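Local coordinates for MaoC domain protein dehydratase (Chloroflexus aurantiacus, PDB 4E3E) that catalyses the reversible dehydration of beta-methylmalyl-CoA to mesaconyl-CoA, a step of the glyoxylate assimilation cycle, at residues A[166-170]-A[272-276]; A[265-269]-A[346-350]; A[293-299]-A[309-313]. All coordinates share one frame; numbering follows the deposited sequence.

Following the chain from its N terminus, the loop around 166-170 comes first and waits 101 residues for its partner in strand 270-278, where contact 1 closes. Before that, contact 2 has already opened at 265-269, in the loop that follows helix 250-265, so contacts 1 and 2 cross. Contact 3 opens and closes within the span of contact 2, as the hairpin of strands 288-300 and 307-318; contact 2 then closes on strand 338-349. That last strand lies between 270-278 and 307-318 in one antiparallel sheet. Contact 1 ties a long loop to the sheet, contact 2 a helix exit, and contact 3 two of its strands; the salt bridge from Asp167 to Arg311 joins contacts 1 and 3.

Contact 1: A[166-170]-A[272-276]; sequences PDSVP and AAINS
The flat carboxamide of Asn275 lies against the backbone of the loop 166-170, with Ser168 CB above its plane, 3.7 Å from Asn275 CG. This is where a long loop settles on strand 270-278, a central strand of the antiparallel sheet in a protein of the hotdog clan. With CG of Asn275 anti to its carbonyl carbon (chi1 -51°), the amide swings alongside Ser168 and Val169, and Asn275 CB is left 3.7 Å from Asp167 O. Farther along, Val169 turns two of its carbons onto one methyl: CB and CG2 of Val169 each lie 3.6 Å from Ala273 CB, while Leu174 adds to the same apolar patch. Classic beta bulges at Ala272-Ala273 and Asn275-Ser276, facing Thr345 and Asp343, interrupt the regular pairing of this strand with strand 338-349. Ile274 points away from the loop, its side chain about 7 Å from that of Ser65, which probably binds substrate. The Asp167 side chain turns from the strand, and its carboxylate forms a salt bridge with Arg311. Near the start of the loop a water links the backbones, donating to Pro166 O at 2.9 Å and to Asn275 O at 2.7 Å.

Contact 2: A[265-269]-A[346-350]; sequences LANAL and VLMPR
Val346 begins the contact by turning its branch point and one methyl to Ala268: Val346 CB and CG2 both lie 3.8 Å from the single methyl CB of Ala268. Leu347 contributes its carbonyl, which takes a weak, bent hydrogen bond from Leu269 N (3.1 Å to Leu347 O, 127° at the hydrogen) and also a CA-H...O contact from Ala268. The Leu347 side chain leads elsewhere, onto Ser270 and Ala272. Met348, a selenomethionine, reaches in deeper with its end. Its chain runs out straight and then bends at chi3 (-63°), which brings CE under the turn, 3.5 Å from Ala268 N and 3.9 Å from Ala268 CB; there it also meets Leu265 CD2, the two side chains crossing at about a right angle. Met348 CA in turn offers its hydrogen to Asn267 O. Pro349 brings its CD to 3.2 Å from the same Asn267 O, and Pro349 CG reaches Leu269 CD1 at 4.2 Å. Across the contact, the chain leaving helix 250-265 makes a type I beta turn from Leu265 to Ala268, followed by an inverse gamma turn centred on Ala268: a helix-to-strand connection packed on the last strand of a hotdog-clan sheet.

Contact 3: A[293-299]-A[309-313]; sequences SEILAKM and ALRVR
A beta hairpin with a classic bulge joins strands 288-300 and 307-318 in the antiparallel sheet. At one end, Glu294 and Arg313 form a hydrogen-bonded pair: Glu294 N donates to Arg313 O at 2.8 Å, and Arg313 N answers to Glu294 O at 3.0 Å, both donors in the carbonyl plane. At the other end Met299, a selenomethionine, directs its N almost straight at Ala309 O (3.0 Å, 175° at the hydrogen), and Ala309 N returns the bond to Met299 O. Between them the register slips by one residue. Leu296 N and Ala297 N converge weakly on Arg311 O, at 2.9 and 3.3 Å, whereas Arg311 N makes a firmer bond to Ala297 O from above its carbonyl plane. The extra residue turns Leu296 toward the neighbouring strand, and its CD1 rests over one face of the Arg313 guanidinium, near the rim, 3.9 Å from Arg313 NH2, while CB of Leu296 packs on the aliphatic chain of Arg311 at CG. On the other side of the sheet, Lys298 and Leu310 run side by side, Lys298 CG touching Leu310 CD2 at 3.8 Å; beyond that point Lys298 bends at chi3 (-66°) and leads away to the Tyr199 carbonyl and the Trp196 ring. Ile295 CG2 also touches Leu310 CD2, roughly at right angles to the Lys298 approach. Every hydrogen bond across these segments runs backbone to backbone and the side chains add apolar contacts, while the arginine charges are engaged outside the hairpin: Arg311 NH2 forms a salt bridge with Asp343, and Arg313 NH1 with Asp341.

Contact 1: A[166-170]-A[272-276]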
loop_
_atom_site.group_PDB
_atom_site.type_symbol
_atom_site.label_atom_id
_atom_site.label_comp_id
_atom_site.label_asym_id
_atom_site.label_seq_id
_atom_site.Cartn_x
_atom_site.Cartn_y
_atom_site.Cartn_z
ATOM N N PRO A 166 24.439 -18.492 -20.643
ATOM C CA PRO A 166 23.643 -19.710 -20.762
ATOM C C PRO A 166 22.292 -19.414 -21.412
ATOM O O PRO A 166 21.716 -18.364 -21.164
ATOM C CB PRO A 166 23.451 -20.150 -19.309
ATOM C CG PRO A 166 23.616 -18.902 -18.500
ATOM C CD PRO A 166 24.649 -18.097 -19.239
ATOM N N ASP A 167 21.798 -20.321 -22.248
ATOM C CA ASP A 167 20.489 -20.129 -22.873
ATOM C C ASP A 167 19.360 -20.277 -21.843
ATOM O O ASP A 167 18.310 -19.649 -21.960
ATOM C CB ASP A 167 20.297 -21.131 -24.003
ATOM C CG ASP A 167 18.933 -21.033 -24.648
ATOM O OD1 ASP A 167 18.701 -20.111 -25.458
ATOM O OD2 ASP A 167 18.092 -21.889 -24.345
ATOM N N SER A 168 19.583 -21.118 -20.836
ATOM C CA SER A 168 18.585 -21.369 -19.804
ATOM C C SER A 168 19.315 -21.889 -18.576
ATOM O O SER A 168 20.462 -22.337 -18.681
ATOM C CB SER A 168 17.562 -22.422 -20.278
ATOM O OG SER A 168 18.199 -23.651 -20.634
ATOM N N VAL A 169 18.659 -21.822 -17.423
ATOM C CA VAL A 169 19.141 -22.513 -16.231
ATOM C C VAL A 169 18.847 -24.003 -16.428
ATOM O O VAL A 169 17.692 -24.368 -16.636
ATOM C CB VAL A 169 18.440 -22.000 -14.952
ATOM C CG1 VAL A 169 18.870 -22.819 -13.731
ATOM C CG2 VAL A 169 18.719 -20.506 -14.742
ATOM N N PRO A 170 19.886 -24.873 -16.372
ATOM C CA PRO A 170 19.646 -26.313 -16.566
ATOM C C PRO A 170 18.702 -26.896 -15.513
ATOM O O PRO A 170 18.753 -26.507 -14.342
ATOM C CB PRO A 170 21.039 -26.939 -16.405
ATOM C CG PRO A 170 21.995 -25.831 -16.670
ATOM C CD PRO A 170 21.319 -24.565 -16.214
ATOM N N ALA A 272 11.092 -21.024 -10.895
ATOM C CA ALA A 272 12.343 -21.592 -10.414
ATOM C C ALA A 272 13.565 -21.031 -11.140
ATOM O O ALA A 272 14.692 -21.127 -10.635
ATOM C CB ALA A 272 12.304 -23.105 -10.507
ATOM N N ALA A 273 13.351 -20.448 -12.320
ATOM C CA ALA A 273 14.437 -19.846 -13.073
ATOM C C ALA A 273 13.926 -18.801 -14.039
ATOM O O ALA A 273 12.800 -18.903 -14.538
ATOM C CB ALA A 273 15.207 -20.909 -13.856
ATOM N N ILE A 274 14.772 -17.812 -14.310
ATOM C CA ILE A 274 14.569 -16.879 -15.419
ATOM C C ILE A 274 15.655 -17.142 -16.469
ATOM O O ILE A 274 16.844 -17.054 -16.171
ATOM C CB ILE A 274 14.625 -15.417 -14.948
ATOM C CG1 ILE A 274 13.459 -15.142 -13.991
ATOM C CG2 ILE A 274 14.571 -14.466 -16.142
ATOM C CD1 ILE A 274 13.659 -13.935 -13.092
ATOM N N ASN A 275 15.233 -17.462 -17.690
ATOM C CA ASN A 275 16.160 -17.829 -18.775
ATOM C C ASN A 275 16.533 -16.638 -19.642
ATOM O O ASN A 275 17.692 -16.478 -20.047
ATOM C CB ASN A 275 15.534 -18.928 -19.635
ATOM C CG ASN A 275 15.042 -20.095 -18.800
ATOM O OD1 ASN A 275 13.871 -20.506 -18.892
ATOM N ND2 ASN A 275 15.913 -20.609 -17.954
ATOM N N SER A 276 15.551 -15.799 -19.933
ATOM C CA SER A 276 15.828 -14.552 -20.638
ATOM C C SER A 276 14.637 -13.638 -20.475
ATOM O O SER A 276 13.558 -14.080 -20.060
ATOM C CB SER A 276 16.160 -14.791 -22.117
ATOM O OG SER A 276 15.005 -15.174 -22.823
HETATM O O HOH W 1 19.596 -18.249 -19.226
#

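Contact 2: A[265-269]-A[346-350]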
loop_
_atom_site.group_PDB
_atom_site.type_symbol
_atom_site.label_atom_id
_atom_site.label_comp_id
_atom_site.label_asym_id
_atom_site.label_seq_id
_atom_site.Cartn_x
_atom_site.Cartn_y
_atom_site.Cartn_z
ATOM N N LEU A 265 -2.417 -20.870 -16.157
ATOM C CA LEU A 265 -1.246 -21.534 -15.576
ATOM C C LEU A 265 -1.312 -21.585 -14.043
ATOM O O LEU A 265 -0.288 -21.475 -13.376
ATOM C CB LEU A 265 0.046 -20.844 -16.050
ATOM C CG LEU A 265 0.442 -21.113 -17.508
ATOM C CD1 LEU A 265 1.429 -20.077 -18.016
ATOM C CD2 LEU A 265 0.987 -22.536 -17.678
ATOM N N ALA A 266 -2.515 -21.766 -13.493
ATOM C CA ALA A 266 -2.736 -21.715 -12.042
ATOM C C ALA A 266 -1.859 -22.684 -11.233
ATOM O O ALA A 266 -1.450 -22.358 -10.119
ATOM C CB ALA A 266 -4.210 -21.938 -11.717
ATOM N N ASN A 267 -1.561 -23.864 -11.781
ATOM C CA ASN A 267 -0.735 -24.831 -11.033
ATOM C C ASN A 267 0.771 -24.629 -11.199
ATOM O O ASN A 267 1.567 -25.389 -10.626
ATOM C CB ASN A 267 -1.162 -26.282 -11.327
ATOM C CG ASN A 267 -2.465 -26.643 -10.632
ATOM O OD1 ASN A 267 -3.396 -27.167 -11.252
ATOM N ND2 ASN A 267 -2.542 -26.348 -9.343
ATOM N N ALA A 268 1.163 -23.598 -11.968
ATOM C CA ALA A 268 2.571 -23.201 -12.057
ATOM C C ALA A 268 2.923 -22.483 -10.758
ATOM O O ALA A 268 3.003 -21.248 -10.708
ATOM C CB ALA A 268 2.823 -22.308 -13.266
ATOM N N LEU A 269 3.144 -23.270 -9.714
ATOM C CA LEU A 269 3.127 -22.745 -8.350
ATOM C C LEU A 269 4.190 -21.704 -8.040
ATOM O O LEU A 269 3.952 -20.791 -7.231
ATOM C CB LEU A 269 3.199 -23.880 -7.341
ATOM C CG LEU A 269 1.884 -24.655 -7.224
ATOM C CD1 LEU A 269 2.023 -25.609 -6.060
ATOM C CD2 LEU A 269 0.648 -23.738 -7.077
ATOM N N VAL A 346 8.898 -22.758 -14.704
ATOM C CA VAL A 346 8.007 -22.913 -13.558
ATOM C C VAL A 346 8.048 -24.355 -13.082
ATOM O O VAL A 346 8.415 -25.269 -13.835
ATOM C CB VAL A 346 6.557 -22.522 -13.904
ATOM C CG1 VAL A 346 6.479 -21.043 -14.286
ATOM C CG2 VAL A 346 6.017 -23.401 -15.043
ATOM N N LEU A 347 7.696 -24.559 -11.822
ATOM C CA LEU A 347 7.485 -25.894 -11.296
ATOM C C LEU A 347 5.977 -26.124 -11.239
ATOM O O LEU A 347 5.231 -25.206 -10.883
ATOM C CB LEU A 347 8.098 -26.037 -9.896
ATOM C CG LEU A 347 9.584 -25.689 -9.714
ATOM C CD1 LEU A 347 9.982 -25.785 -8.246
ATOM C CD2 LEU A 347 10.475 -26.585 -10.566
HETATM N N MSE A 348 5.533 -27.335 -11.580
HETATM C CA MSE A 348 4.104 -27.690 -11.529
HETATM C C MSE A 348 3.929 -29.103 -11.011
HETATM O O MSE A 348 4.659 -30.002 -11.426
HETATM C CB MSE A 348 3.517 -27.557 -12.935
HETATM C CG MSE A 348 2.040 -27.947 -12.966
HETATM SE SE MSE A 348 1.202 -27.514 -14.707
HETATM C CE MSE A 348 1.315 -25.537 -14.874
ATOM N N PRO A 349 2.944 -29.330 -10.115
ATOM C CA PRO A 349 2.685 -30.688 -9.651
ATOM C C PRO A 349 2.357 -31.624 -10.810
ATOM O O PRO A 349 1.749 -31.203 -11.813
ATOM C CB PRO A 349 1.453 -30.534 -8.765
ATOM C CG PRO A 349 1.470 -29.109 -8.342
ATOM C CD PRO A 349 2.017 -28.357 -9.507
ATOM N N ARG A 350 2.768 -32.873 -10.667
ATOM C CA ARG A 350 2.457 -33.934 -11.641
ATOM C C ARG A 350 1.326 -34.844 -11.157
ATOM O O ARG A 350 1.077 -34.949 -9.954
ATOM C CB ARG A 350 3.695 -34.782 -11.899
ATOM C CG ARG A 350 4.804 -34.040 -12.615
ATOM C CD ARG A 350 6.019 -34.933 -12.844
ATOM N NE ARG A 350 5.686 -36.215 -13.472
ATOM C CZ ARG A 350 6.581 -37.057 -13.982
ATOM N NH1 ARG A 350 7.874 -36.771 -13.956
ATOM N NH2 ARG A 350 6.177 -38.199 -14.529
#

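Contact 3: A[293-299]-A[309-313]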
loop_
_atom_site.group_PDB
_atom_site.type_symbol
_atom_site.label_atom_id
_atom_site.label_comp_id
_atom_site.label_asym_id
_atom_site.label_seq_id
_atom_site.Cartn_x
_atom_site.Cartn_y
_atom_site.Cartn_z
ATOM N N SER A 293 0.919 -16.876 -23.162
ATOM C CA SER A 293 2.073 -17.745 -22.929
ATOM C C SER A 293 2.161 -18.894 -23.914
ATOM O O SER A 293 1.147 -19.352 -24.446
ATOM C CB SER A 293 2.085 -18.288 -21.496
ATOM O OG SER A 293 2.159 -17.208 -20.574
ATOM N N GLU A 294 3.386 -19.353 -24.150
ATOM C CA GLU A 294 3.617 -20.568 -24.928
ATOM C C GLU A 294 4.367 -21.557 -24.050
ATOM O O GLU A 294 5.267 -21.148 -23.302
ATOM C CB GLU A 294 4.442 -20.247 -26.167
ATOM C CG GLU A 294 4.817 -21.472 -26.987
ATOM C CD GLU A 294 5.561 -21.113 -28.252
ATOM O OE1 GLU A 294 5.744 -19.914 -28.516
ATOM O OE2 GLU A 294 5.960 -22.041 -28.979
ATOM N N ILE A 295 3.999 -22.841 -24.120
ATOM C CA ILE A 295 4.808 -23.865 -23.477
ATOM C C ILE A 295 5.955 -24.192 -24.442
ATOM O O ILE A 295 5.747 -24.895 -25.448
ATOM C CB ILE A 295 4.006 -25.146 -23.120
ATOM C CG1 ILE A 295 2.725 -24.822 -22.319
ATOM C CG2 ILE A 295 4.912 -26.162 -22.405
ATOM C CD1 ILE A 295 2.940 -24.068 -21.009
ATOM N N LEU A 296 7.148 -23.655 -24.155
ATOM C CA LEU A 296 8.344 -23.897 -24.983
ATOM C C LEU A 296 8.850 -25.326 -24.847
ATOM O O LEU A 296 9.321 -25.923 -25.818
ATOM C CB LEU A 296 9.469 -22.939 -24.610
ATOM C CG LEU A 296 9.177 -21.457 -24.839
ATOM C CD1 LEU A 296 10.352 -20.610 -24.368
ATOM C CD2 LEU A 296 8.829 -21.192 -26.301
ATOM N N ALA A 297 8.739 -25.875 -23.638
ATOM C CA ALA A 297 9.312 -27.182 -23.338
ATOM C C ALA A 297 8.740 -27.726 -22.059
ATOM O O ALA A 297 8.270 -26.962 -21.190
ATOM C CB ALA A 297 10.830 -27.086 -23.216
ATOM N N LYS A 298 8.798 -29.050 -21.942
ATOM C CA LYS A 298 8.397 -29.751 -20.737
ATOM C C LYS A 298 9.544 -30.672 -20.345
ATOM O O LYS A 298 10.054 -31.423 -21.187
ATOM C CB LYS A 298 7.115 -30.552 -20.995
ATOM C CG LYS A 298 6.665 -31.412 -19.824
ATOM C CD LYS A 298 5.488 -32.331 -20.171
ATOM C CE LYS A 298 4.212 -31.564 -20.469
ATOM N NZ LYS A 298 3.074 -32.485 -20.761
HETATM N N MSE A 299 9.955 -30.625 -19.081
HETATM C CA MSE A 299 11.148 -31.356 -18.655
HETATM C C MSE A 299 10.859 -32.051 -17.349
HETATM O O MSE A 299 10.209 -31.472 -16.465
HETATM C CB MSE A 299 12.344 -30.380 -18.535
HETATM C CG MSE A 299 12.205 -29.156 -19.470
HETATM SE SE MSE A 299 13.466 -27.679 -19.094
HETATM C CE MSE A 299 14.008 -27.101 -20.909
ATOM N N ALA A 309 8.919 -29.615 -14.539
ATOM C CA ALA A 309 9.199 -28.262 -14.986
ATOM C C ALA A 309 8.567 -27.976 -16.336
ATOM O O ALA A 309 8.459 -28.862 -17.189
ATOM C CB ALA A 309 10.701 -28.017 -15.054
ATOM N N LEU A 310 8.159 -26.731 -16.525
ATOM C CA LEU A 310 7.770 -26.242 -17.845
ATOM C C LEU A 310 8.580 -25.005 -18.143
ATOM O O LEU A 310 8.730 -24.120 -17.284
ATOM C CB LEU A 310 6.284 -25.889 -17.900
ATOM C CG LEU A 310 5.236 -26.985 -17.666
ATOM C CD1 LEU A 310 3.857 -26.350 -17.492
ATOM C CD2 LEU A 310 5.215 -28.014 -18.790
ATOM N N ARG A 311 9.129 -24.956 -19.347
ATOM C CA ARG A 311 9.777 -23.749 -19.814
ATOM C C ARG A 311 8.698 -22.960 -20.531
ATOM O O ARG A 311 8.065 -23.469 -21.460
ATOM C CB ARG A 311 10.958 -24.046 -20.742
ATOM C CG ARG A 311 11.721 -22.781 -21.156
ATOM C CD ARG A 311 12.912 -23.083 -22.058
ATOM N NE ARG A 311 13.695 -21.871 -22.332
ATOM C CZ ARG A 311 14.904 -21.858 -22.892
ATOM N NH1 ARG A 311 15.498 -22.993 -23.251
ATOM N NH2 ARG A 311 15.530 -20.708 -23.093
ATOM N N VAL A 312 8.473 -21.731 -20.071
ATOM C CA VAL A 312 7.359 -20.917 -20.536
ATOM C C VAL A 312 7.886 -19.614 -21.108
ATOM O O VAL A 312 8.801 -19.010 -20.539
ATOM C CB VAL A 312 6.376 -20.614 -19.376
ATOM C CG1 VAL A 312 5.188 -19.747 -19.835
ATOM C CG2 VAL A 312 5.887 -21.908 -18.718
ATOM N N ARG A 313 7.322 -19.199 -22.242
ATOM C CA ARG A 313 7.461 -17.826 -22.700
ATOM C C ARG A 313 6.150 -17.102 -22.424
ATOM O O ARG A 313 5.097 -17.509 -22.928
ATOM C CB ARG A 313 7.760 -17.748 -24.200
ATOM C CG ARG A 313 7.970 -16.315 -24.692
ATOM C CD ARG A 313 8.087 -16.176 -26.229
ATOM N NE ARG A 313 9.033 -17.133 -26.812
ATOM C CZ ARG A 313 10.359 -17.096 -26.668
ATOM N NH1 ARG A 313 10.952 -16.134 -25.959
ATOM N NH2 ARG A 313 11.101 -18.042 -27.233
#